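Local coordinates for integron gene cassette protein HFX_CASS3 (Uncultured bacterium, PDB 3FYN), which is of unknown function but probably belongs to the GNAT acetyltransferases, whose members typically transfer an acetyl group from acetyl-coenzyme A to an amine, at residues G84-T89 and D104-R109; P35-L40 and G71-I76. All blocks are in the same frame, centred on the assembly; numbering follows the deposited sequence. Where two conformers were deposited one is given.

Contact 1. Residues G84-T89 and D104-R109. With MG (magnesium ion), chain B.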
# COMPACT_ATOMS: atom_id res chain seq x y z
N GLY A 84 -12.58 -19.70 4.83
CA GLY A 84 -12.19 -18.44 4.25
C GLY A 84 -10.93 -17.89 4.88
O GLY A 84 -10.40 -18.47 5.83
N TYR A 85 -10.45 -16.77 4.35
CA TYR A 85 -9.30 -16.11 4.94
C TYR A 85 -9.28 -14.64 4.55
O TYR A 85 -9.98 -14.22 3.62
CB TYR A 85 -7.99 -16.79 4.52
CG TYR A 85 -7.59 -16.56 3.08
CD1 TYR A 85 -8.20 -17.27 2.05
CD2 TYR A 85 -6.61 -15.62 2.75
CE1 TYR A 85 -7.84 -17.06 0.73
CE2 TYR A 85 -6.24 -15.41 1.43
CZ TYR A 85 -6.86 -16.12 0.43
OH TYR A 85 -6.50 -15.91 -0.88
N ILE A 86 -8.49 -13.88 5.28
CA ILE A 86 -8.34 -12.46 4.99
C ILE A 86 -6.91 -12.05 5.27
O ILE A 86 -6.29 -12.50 6.24
CB ILE A 86 -9.36 -11.61 5.80
CG1 ILE A 86 -9.35 -10.15 5.35
CG2 ILE A 86 -9.12 -11.73 7.31
CD1 ILE A 86 -10.59 -9.38 5.79
N VAL A 87 -6.38 -11.20 4.40
CA VAL A 87 -4.99 -10.78 4.49
C VAL A 87 -4.91 -9.28 4.67
O VAL A 87 -5.48 -8.52 3.89
CB VAL A 87 -4.21 -11.17 3.21
CG1 VAL A 87 -2.78 -10.70 3.32
CG2 VAL A 87 -4.28 -12.67 2.99
N LEU A 88 -4.19 -8.86 5.70
CA LEU A 88 -3.88 -7.45 5.93
C LEU A 88 -2.42 -7.19 5.55
O LEU A 88 -1.52 -7.87 6.04
CB LEU A 88 -4.07 -7.12 7.42
CG LEU A 88 -3.52 -5.78 7.91
CD1 LEU A 88 -4.33 -4.61 7.36
CD2 LEU A 88 -3.51 -5.74 9.43
N THR A 89 -2.18 -6.22 4.68
CA THR A 89 -0.81 -5.80 4.42
C THR A 89 -0.61 -4.37 4.88
O THR A 89 -1.56 -3.59 4.93
CB THR A 89 -0.40 -5.98 2.95
OG1 THR A 89 -1.28 -5.21 2.12
CG2 THR A 89 -0.49 -7.44 2.56
N ASP A 104 -5.83 -6.91 1.61
CA ASP A 104 -5.11 -7.23 0.39
C ASP A 104 -5.73 -8.40 -0.37
O ASP A 104 -5.70 -8.43 -1.59
CB ASP A 104 -3.65 -7.52 0.72
CG ASP A 104 -2.78 -7.63 -0.52
OD1 ASP A 104 -2.83 -6.72 -1.37
OD2 ASP A 104 -2.05 -8.63 -0.62
N ASP A 105 -6.29 -9.35 0.37
CA ASP A 105 -7.06 -10.43 -0.23
C ASP A 105 -8.10 -10.87 0.79
O ASP A 105 -7.89 -10.75 1.99
CB ASP A 105 -6.17 -11.61 -0.64
CG ASP A 105 -5.89 -11.64 -2.13
OD1 ASP A 105 -6.66 -11.01 -2.89
OD2 ASP A 105 -4.91 -12.29 -2.56
N PHE A 106 -9.22 -11.37 0.30
CA PHE A 106 -10.37 -11.64 1.15
C PHE A 106 -11.24 -12.63 0.42
O PHE A 106 -11.76 -12.35 -0.66
CB PHE A 106 -11.10 -10.32 1.41
CG PHE A 106 -12.29 -10.43 2.32
CD1 PHE A 106 -12.41 -11.47 3.23
CD2 PHE A 106 -13.27 -9.44 2.30
CE1 PHE A 106 -13.51 -11.53 4.07
CE2 PHE A 106 -14.36 -9.50 3.14
CZ PHE A 106 -14.48 -10.55 4.03
N PHE A 107 -11.40 -13.82 1.00
CA PHE A 107 -12.17 -14.88 0.37
C PHE A 107 -12.98 -15.65 1.39
O PHE A 107 -12.45 -16.07 2.42
CB PHE A 107 -11.22 -15.84 -0.36
CG PHE A 107 -11.91 -17.04 -0.97
CD1 PHE A 107 -12.79 -16.89 -2.04
CD2 PHE A 107 -11.66 -18.32 -0.49
CE1 PHE A 107 -13.41 -18.00 -2.62
CE2 PHE A 107 -12.29 -19.43 -1.06
CZ PHE A 107 -13.16 -19.26 -2.12
N VAL A 108 -14.26 -15.82 1.10
CA VAL A 108 -15.11 -16.74 1.84
C VAL A 108 -15.68 -17.73 0.83
O VAL A 108 -16.18 -17.31 -0.22
CB VAL A 108 -16.26 -15.99 2.54
CG1 VAL A 108 -17.22 -16.98 3.19
CG2 VAL A 108 -15.71 -15.02 3.56
N ARG A 109 -15.60 -19.03 1.12
CA ARG A 109 -16.13 -20.04 0.22
C ARG A 109 -17.60 -19.74 -0.09
O ARG A 109 -18.33 -19.30 0.78
CB ARG A 109 -16.02 -21.43 0.85
CG ARG A 109 -14.66 -22.07 0.70
CD ARG A 109 -14.60 -23.42 1.40
NE ARG A 109 -13.39 -24.15 1.02
CZ ARG A 109 -12.80 -25.08 1.77
NH1 ARG A 109 -13.29 -25.38 2.96
NH2 ARG A 109 -11.71 -25.69 1.32
MG MG B . -6.46 -10.30 -4.99
O HOH W 1 -4.28 -14.36 -0.99
O HOH W 2 -1.29 -4.87 -0.55
O HOH W 3 -4.46 -11.53 -5.00
O HOH W 4 -7.61 -12.20 -5.85
O HOH W 5 -6.23 -9.37 -7.04
O HOH W 6 -5.48 -8.52 -3.98
O HOH W 7 -8.54 -9.13 -4.80

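Contact 2. Residues P35-L40 and G71-I76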
# COMPACT_ATOMS: atom_id res chain seq x y z
N PRO A 35 -0.75 -24.93 3.91
CA PRO A 35 -1.45 -25.78 2.94
C PRO A 35 -2.92 -25.41 2.75
O PRO A 35 -3.40 -25.41 1.62
CB PRO A 35 -1.30 -27.18 3.54
CG PRO A 35 0.01 -27.11 4.27
CD PRO A 35 0.04 -25.72 4.87
N VAL A 36 -3.62 -25.09 3.84
CA VAL A 36 -5.02 -24.70 3.73
C VAL A 36 -5.17 -23.31 3.08
O VAL A 36 -6.06 -23.10 2.26
CB VAL A 36 -5.75 -24.76 5.10
CG1 VAL A 36 -7.04 -23.96 5.06
CG2 VAL A 36 -6.03 -26.21 5.49
N LEU A 37 -4.27 -22.39 3.41
CA LEU A 37 -4.29 -21.07 2.79
C LEU A 37 -4.11 -21.16 1.28
O LEU A 37 -4.79 -20.47 0.51
CB LEU A 37 -3.22 -20.16 3.39
CG LEU A 37 -3.58 -19.64 4.79
CD1 LEU A 37 -2.33 -19.11 5.51
CD2 LEU A 37 -4.68 -18.58 4.71
N VAL A 38 -3.20 -22.02 0.85
CA VAL A 38 -2.96 -22.22 -0.57
C VAL A 38 -4.19 -22.80 -1.27
O VAL A 38 -4.54 -22.36 -2.37
CB VAL A 38 -1.71 -23.08 -0.82
CG1 VAL A 38 -1.59 -23.44 -2.30
CG2 VAL A 38 -0.46 -22.33 -0.36
N ARG A 39 -4.84 -23.78 -0.65
CA ARG A 39 -6.06 -24.33 -1.23
C ARG A 39 -7.14 -23.26 -1.36
O ARG A 39 -7.81 -23.16 -2.39
CB ARG A 39 -6.60 -25.51 -0.42
CG ARG A 39 -7.92 -26.02 -0.98
CD ARG A 39 -8.39 -27.29 -0.30
NE ARG A 39 -8.82 -27.07 1.07
CZ ARG A 39 -8.03 -27.23 2.13
NH1 ARG A 39 -6.77 -27.61 1.96
NH2 ARG A 39 -8.50 -27.01 3.35
N LEU A 40 -7.32 -22.47 -0.31
CA LEU A 40 -8.34 -21.43 -0.32
C LEU A 40 -8.04 -20.39 -1.40
O LEU A 40 -8.93 -19.98 -2.14
CB LEU A 40 -8.50 -20.78 1.06
CG LEU A 40 -9.16 -21.68 2.11
CD1 LEU A 40 -9.01 -21.05 3.48
CD2 LEU A 40 -10.63 -21.91 1.78
N GLY A 71 2.52 -7.58 7.50
CA GLY A 71 1.09 -7.73 7.66
C GLY A 71 0.69 -8.98 8.42
O GLY A 71 1.51 -9.58 9.12
N ARG A 72 -0.57 -9.37 8.27
CA ARG A 72 -1.14 -10.44 9.08
C ARG A 72 -2.16 -11.21 8.26
O ARG A 72 -2.78 -10.66 7.36
CB ARG A 72 -1.87 -9.86 10.29
CG ARG A 72 -1.01 -9.05 11.23
CD ARG A 72 -0.11 -9.94 12.05
NE ARG A 72 0.37 -9.25 13.25
CZ ARG A 72 1.35 -8.36 13.23
NH1 ARG A 72 1.94 -8.07 12.08
NH2 ARG A 72 1.73 -7.77 14.35
N ILE A 73 -2.36 -12.48 8.60
CA ILE A 73 -3.36 -13.31 7.96
C ILE A 73 -4.26 -13.93 9.02
O ILE A 73 -3.78 -14.37 10.07
CB ILE A 73 -2.70 -14.43 7.13
CG1 ILE A 73 -1.67 -13.85 6.16
CG2 ILE A 73 -3.76 -15.24 6.38
CD1 ILE A 73 -0.82 -14.91 5.47
N TRP A 74 -5.56 -13.95 8.76
CA TRP A 74 -6.52 -14.64 9.61
C TRP A 74 -7.27 -15.69 8.79
O TRP A 74 -7.51 -15.49 7.60
CB TRP A 74 -7.55 -13.67 10.18
CG TRP A 74 -7.05 -12.74 11.23
CD1 TRP A 74 -7.16 -12.89 12.59
CD2 TRP A 74 -6.42 -11.47 11.02
NE1 TRP A 74 -6.63 -11.81 13.23
CE2 TRP A 74 -6.15 -10.92 12.30
CE3 TRP A 74 -6.04 -10.75 9.88
CZ2 TRP A 74 -5.53 -9.69 12.47
CZ3 TRP A 74 -5.42 -9.52 10.06
CH2 TRP A 74 -5.17 -9.00 11.34
N LEU A 75 -7.64 -16.79 9.44
CA LEU A 75 -8.48 -17.80 8.83
C LEU A 75 -9.87 -17.68 9.42
O LEU A 75 -10.04 -17.27 10.57
CB LEU A 75 -7.93 -19.20 9.10
CG LEU A 75 -6.80 -19.61 8.15
CD1 LEU A 75 -5.91 -20.68 8.76
CD2 LEU A 75 -7.37 -20.08 6.82
N ILE A 76 -10.87 -18.03 8.61
CA ILE A 76 -12.26 -17.95 9.01
C ILE A 76 -12.75 -19.37 9.19
O ILE A 76 -12.73 -20.15 8.24
CB ILE A 76 -13.08 -17.21 7.95
CG1 ILE A 76 -12.53 -15.79 7.76
CG2 ILE A 76 -14.56 -17.16 8.35
CD1 ILE A 76 -13.14 -15.04 6.60

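Contact 1. Residues G84-T89 and D104-R109
Ile86 and Phe106 are brought together by matching first torsions: Ile86 CG1 (chi1 -171°) and Phe106 CG (chi1 -178°) each lie opposite their own backbone nitrogen. Ile86 CD1 thereby comes over one face of the Phe106 ring, 4.0 Å from its centroid and 18° off the normal, in a CH-pi contact suited to a long branched aliphatic beside a flat ring. Replacing Ile86 with an alanine would probably leave that ring face without its methyl partner and open a gap toward Leu122 and Val125 of helix 117-131.

Ile86 and Phe106 form an antiparallel non-hydrogen-bonded pair. In the next pair, Tyr85 N donates to Phe107 O at 2.9 Å, and Phe107 N donates back to Tyr85 O at 3.0 Å. Gly84, lacking a side chain, lets its CA approach Phe107 O to 3.0 Å. On the sheet face opposite Ile86, Tyr85 CE1 rests on Phe107 CB at 3.8 Å, while Tyr85 OH hydrogen-bonds a water that donates to Asp105 OD2. The other carboxylate oxygen, Asp105 OD1, binds magnesium at 2.2 Å; five waters complete the shell, and one of them also donates to OD2. Further along, a water links Thr89 OG1 to Asp104 OD1, and Asp104 OD2 accepts a bond from Met94 N of the second subunit.

This is the central beta hairpin of a GNAT-like fold; strand 98-108 leads toward Arg113, in a glycine-rich turn resembling the pyrophosphate-binding loop of such acetyltransferases.

Contact 2. Residues P35-L40 and G71-I76
Leu40 N donates to Val36 O at 2.9 Å, a helical backbone bond that sets these two residues one turn apart, both facing Leu75. No hydrogen bond crosses from helix to strand; the contact is made by apolar branches alone. Its hub is the methyl Leu75 CD2, which meets Leu37 CD2 at 3.7 Å and Leu40 CD1 at 3.8 Å, with the looser Val36 CG1 at 4.3 Å. Three helix side chains therefore converge on one leucine, whose forked end can touch several neighbours at once.

Leu37 is the other bridging residue. With CG set opposite its carbonyl carbon (chi1 -75°), it sends CD2 toward the strand, where the same methyl that touches Leu75 also reaches Ile73 CG2 at 3.8 Å, tip to tip. Ile73 and Leu75 stand two residues apart and so point to the same side of the strand, offering the helix a compact pair of branched apolar side chains. The helix runs across the strand at 78°, with the two segment axes 10.6 Å apart, a spacing filled by these leucine and isoleucine branches.

Helix 54-66 closes one flank of the cluster, its Phe61 touching both Leu37 and Ile73, while Tyr85 of strand 81-93 packs against Leu37 and Leu40. Trp74, between the two inward residues, points away from helix 34-47 and packs against helix 117-131, so the strand is sandwiched between helices.

Overall arrangement
Both segments of contact 2 precede those of contact 1 in the chain: helix 34-47 meets strand 71-78, which is followed by the hairpin of strands 81-93 and 98-108. The centres of the two contacts lie about 7 Å apart, and both reach one mixed sheet, in which strands 71-78 and 81-93 are antiparallel neighbours. Probable hydrogen bonds stitch them together, Leu88 N to Arg72 O at 2.8 Å and Ile76 N to Gly84 O at 2.9 Å. Helix 34-47 also reaches beyond its own contact, with Leu40 O close to the Phe107 ring. Contact 1 thus builds the middle of the sheet, and contact 2 fastens a helix to one face, giving the layered core expected of a GNAT acetyltransferase.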